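CupA (Streptococcus pneumoniae, PDB 4F2E) binds copper(I) in a cupredoxin fold and probably serves as a copper chaperone in copper resistance. Local coordinates at residues I39-K44 with I53-F58. Numbering follows the deposited sequence.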
ATOM      1  N   ILE A  39       2.156   5.065  -2.355  1.00 10.74           N
ATOM      2  CA  ILE A  39       1.790   4.384  -1.127  1.00 11.17           C
ATOM      3  C   ILE A  39       3.068   4.253  -0.315  1.00 11.23           C
ATOM      4  O   ILE A  39       3.954   3.464  -0.646  1.00 11.79           O
ATOM      5  CB  ILE A  39       1.143   3.018  -1.411  1.00 12.03           C
ATOM      6  CG1 ILE A  39       0.027   3.178  -2.449  1.00 13.04           C
ATOM      7  CG2 ILE A  39       0.592   2.410  -0.128  1.00 13.42           C
ATOM      8  CD1 ILE A  39      -0.570   1.872  -2.930  1.00 17.15           C
ATOM      9  N   VAL A  40       3.169   5.070   0.726  1.00  9.86           N
ATOM     10  CA  VAL A  40       4.412   5.229   1.459  1.00 10.57           C
ATOM     11  C   VAL A  40       4.433   4.318   2.676  1.00 10.56           C
ATOM     12  O   VAL A  40       3.719   4.556   3.653  1.00 12.46           O
ATOM     13  CB  VAL A  40       4.597   6.688   1.908  1.00 10.88           C
ATOM     14  CG1 VAL A  40       5.961   6.874   2.556  1.00 14.18           C
ATOM     15  CG2 VAL A  40       4.429   7.626   0.720  1.00 11.85           C
ATOM     16  N   PHE A  41       5.255   3.275   2.614  1.00 10.98           N
ATOM     17  CA  PHE A  41       5.374   2.334   3.717  1.00 11.03           C
ATOM     18  C   PHE A  41       6.485   2.751   4.660  1.00 12.27           C
ATOM     19  O   PHE A  41       7.652   2.827   4.269  1.00 14.03           O
ATOM     20  CB  PHE A  41       5.615   0.916   3.196  1.00 10.59           C
ATOM     21  CG  PHE A  41       4.416   0.315   2.528  1.00 10.60           C
ATOM     22  CD1 PHE A  41       4.154   0.563   1.190  1.00 11.38           C
ATOM     23  CD2 PHE A  41       3.535  -0.483   3.242  1.00 10.27           C
ATOM     24  CE1 PHE A  41       3.044   0.023   0.576  1.00 11.61           C
ATOM     25  CE2 PHE A  41       2.421  -1.026   2.630  1.00 10.81           C
ATOM     26  CZ  PHE A  41       2.175  -0.776   1.299  1.00 11.74           C
ATOM     27  N   ASP A  42       6.115   3.025   5.905  1.00 11.49           N
ATOM     28  CA  ASP A  42       7.083   3.400   6.922  1.00 12.34           C
ATOM     29  C   ASP A  42       7.278   2.201   7.833  1.00 12.85           C
ATOM     30  O   ASP A  42       6.382   1.856   8.606  1.00 12.98           O
ATOM     31  CB  ASP A  42       6.569   4.602   7.712  1.00 14.20           C
ATOM     32  CG  ASP A  42       7.588   5.135   8.692  1.00 21.47           C
ATOM     33  OD1 ASP A  42       8.792   4.864   8.505  1.00 22.06           O
ATOM     34  OD2 ASP A  42       7.184   5.831   9.646  1.00 29.58           O
ATOM     35  N   ARG A  43       8.436   1.553   7.735  1.00 11.41           N
ATOM     36  CA  ARG A  43       8.639   0.293   8.439  1.00 13.22           C
ATOM     37  C   ARG A  43       9.187   0.484   9.846  1.00 12.63           C
ATOM     38  O   ARG A  43      10.278   1.027  10.034  1.00 14.56           O
ATOM     39  CB  ARG A  43       9.540  -0.661   7.654  1.00 11.67           C
ATOM     40  CG  ARG A  43       9.668  -1.998   8.353  1.00 11.17           C
ATOM     41  CD  ARG A  43      10.495  -2.996   7.587  1.00 12.89           C
ATOM     42  NE  ARG A  43      10.590  -4.245   8.337  1.00 11.30           N
ATOM     43  CZ  ARG A  43      11.338  -5.281   7.981  1.00 12.61           C
ATOM     44  NH1 ARG A  43      12.073  -5.223   6.880  1.00 12.78           N
ATOM     45  NH2 ARG A  43      11.351  -6.378   8.731  1.00 12.57           N
ATOM     46  N   LYS A  44       8.426   0.013  10.830  1.00 11.95           N
ATOM     47  CA  LYS A  44       8.787   0.175  12.232  1.00 12.42           C
ATOM     48  C   LYS A  44       8.880  -1.163  12.965  1.00 12.85           C
ATOM     49  O   LYS A  44       9.184  -1.205  14.155  1.00 17.06           O
ATOM     50  CB  LYS A  44       7.779   1.088  12.930  1.00 16.21           C
ATOM     51  CG  LYS A  44       7.751   2.500  12.365  1.00 20.82           C
ATOM     52  CD  LYS A  44       6.706   3.357  13.054  1.00 27.59           C
ATOM     53  CE  LYS A  44       6.749   4.788  12.545  1.00 30.83           C
ATOM     54  NZ  LYS A  44       5.715   5.636  13.197  1.00 38.21           N
ATOM     55  N   ILE A  53       7.013  -6.231   0.629  1.00  9.21           N
ATOM     56  CA  ILE A  53       5.651  -5.804   0.343  1.00 10.01           C
ATOM     57  C   ILE A  53       5.285  -6.276  -1.060  1.00  9.59           C
ATOM     58  O   ILE A  53       6.102  -6.199  -1.980  1.00 11.09           O
ATOM     59  CB  ILE A  53       5.486  -4.267   0.463  1.00 11.05           C
ATOM     60  CG1 ILE A  53       4.011  -3.866   0.356  1.00 12.63           C
ATOM     61  CG2 ILE A  53       6.324  -3.540  -0.589  1.00 12.86           C
ATOM     62  CD1 ILE A  53       3.137  -4.421   1.468  1.00 14.62           C
ATOM     63  N   VAL A  54       4.062  -6.775  -1.212  1.00 10.35           N
ATOM     64  CA  VAL A  54       3.603  -7.339  -2.477  1.00  9.30           C
ATOM     65  C   VAL A  54       2.233  -6.787  -2.869  1.00  9.97           C
ATOM     66  O   VAL A  54       1.294  -6.818  -2.072  1.00 10.24           O
ATOM     67  CB  VAL A  54       3.511  -8.884  -2.402  1.00 10.28           C
ATOM     68  CG1 VAL A  54       3.130  -9.470  -3.754  1.00 12.47           C
ATOM     69  CG2 VAL A  54       4.824  -9.478  -1.925  1.00 10.17           C
ATOM     70  N   PHE A  55       2.138  -6.256  -4.089  1.00  9.91           N
ATOM     71  CA  PHE A  55       0.864  -5.903  -4.711  1.00  9.44           C
ATOM     72  C   PHE A  55       0.747  -6.783  -5.950  1.00 11.46           C
ATOM     73  O   PHE A  55       1.197  -6.398  -7.027  1.00 10.43           O
ATOM     74  CB  PHE A  55       0.842  -4.427  -5.123  1.00 10.62           C
ATOM     75  CG  PHE A  55       0.612  -3.470  -3.984  1.00 10.31           C
ATOM     76  CD1 PHE A  55       1.599  -3.243  -3.039  1.00 11.62           C
ATOM     77  CD2 PHE A  55      -0.584  -2.771  -3.882  1.00 10.97           C
ATOM     78  CE1 PHE A  55       1.390  -2.352  -1.997  1.00 13.51           C
ATOM     79  CE2 PHE A  55      -0.796  -1.881  -2.843  1.00 12.73           C
ATOM     80  CZ  PHE A  55       0.193  -1.669  -1.903  1.00 13.96           C
ATOM     81  N   PRO A  56       0.128  -7.964  -5.807  0.50 10.27           N
ATOM     82  CA  PRO A  56       0.156  -8.966  -6.881  0.50 11.11           C
ATOM     83  C   PRO A  56      -0.540  -8.524  -8.169  0.50 11.29           C
ATOM     84  O   PRO A  56      -0.149  -8.976  -9.245  0.50 12.62           O
ATOM     85  CB  PRO A  56      -0.567 -10.168  -6.260  0.50 12.38           C
ATOM     86  CG  PRO A  56      -1.423  -9.585  -5.190  0.50 11.47           C
ATOM     87  CD  PRO A  56      -0.653  -8.418  -4.643  0.50 10.62           C
ATOM     88  N   ASP A  57      -1.547  -7.664  -8.068  1.00  9.51           N
ATOM     89  CA  ASP A  57      -2.258  -7.203  -9.258  1.00 11.15           C
ATOM     90  C   ASP A  57      -1.439  -6.226 -10.086  1.00 11.26           C
ATOM     91  O   ASP A  57      -1.705  -6.032 -11.274  1.00 12.02           O
ATOM     92  CB  ASP A  57      -3.591  -6.568  -8.875  1.00 12.03           C
ATOM     93  CG  ASP A  57      -4.462  -7.503  -8.076  1.00 13.55           C
ATOM     94  OD1 ASP A  57      -4.649  -7.253  -6.870  1.00 14.49           O
ATOM     95  OD2 ASP A  57      -4.940  -8.499  -8.655  1.00 14.92           O
ATOM     96  N   PHE A  58      -0.443  -5.612  -9.459  1.00 10.76           N
ATOM     97  CA  PHE A  58       0.330  -4.561 -10.106  1.00  9.71           C
ATOM     98  C   PHE A  58       1.772  -4.967 -10.401  1.00 11.71           C
ATOM     99  O   PHE A  58       2.538  -4.181 -10.953  1.00 14.14           O
ATOM    100  CB  PHE A  58       0.272  -3.280  -9.265  1.00 12.48           C
ATOM    101  CG  PHE A  58      -1.117  -2.728  -9.115  1.00 11.52           C
ATOM    102  CD1 PHE A  58      -1.604  -1.796 -10.016  1.00 14.75           C
ATOM    103  CD2 PHE A  58      -1.943  -3.154  -8.087  1.00 12.96           C
ATOM    104  CE1 PHE A  58      -2.889  -1.294  -9.894  1.00 14.16           C
ATOM    105  CE2 PHE A  58      -3.230  -2.655  -7.959  1.00 13.82           C
ATOM    106  CZ  PHE A  58      -3.699  -1.720  -8.863  1.00 15.20           C
TER
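Phe41 reaches from strand 37-43 into the angle between Ile53 and Phe55, and its ring is held by both. Ile53 lies over one face: CG1 sits 4.0 Å from the centroid of the Phe41 ring, 22° off its normal and displaced toward the rim, which makes a CH-pi contact. With CG1 opposite its own backbone N (chi1 -172°), Ile53 sets this carbon over the CZ corner of the Phe41 ring; CD1 continues past the CE2–CZ edge, 3.7 Å from Phe41 CE2. Phe55 is met differently. Phe41 CZ comes within 3.7 Å of Phe55 CE1, near the Phe55 plane, and Phe55 CZ lies in the Phe41 plane: the rings meet edge to edge, steeply inclined and unstacked.

The two strands run nearly antiparallel, at 158°, but their axes stay 11.0 Å apart at the closest. They belong to facing layers of the cupredoxin beta-sandwich, and what joins them here is apolar side chains interleaved in its core. Farther along, the end of Ile39 touches the same Phe55 ring, CD1 lying 3.8 Å from Phe55 CE2, while Phe84 of strand 80-86 meets that ring with its plane nearly parallel. Val18 and Val72, on strands pairing with 37-43, also touch Phe41. The Ile53 side chain lies about 9 Å from a bound copper(I) ion, near two sites that share Cys49: one adds Cys86, the other Met88 and Met90.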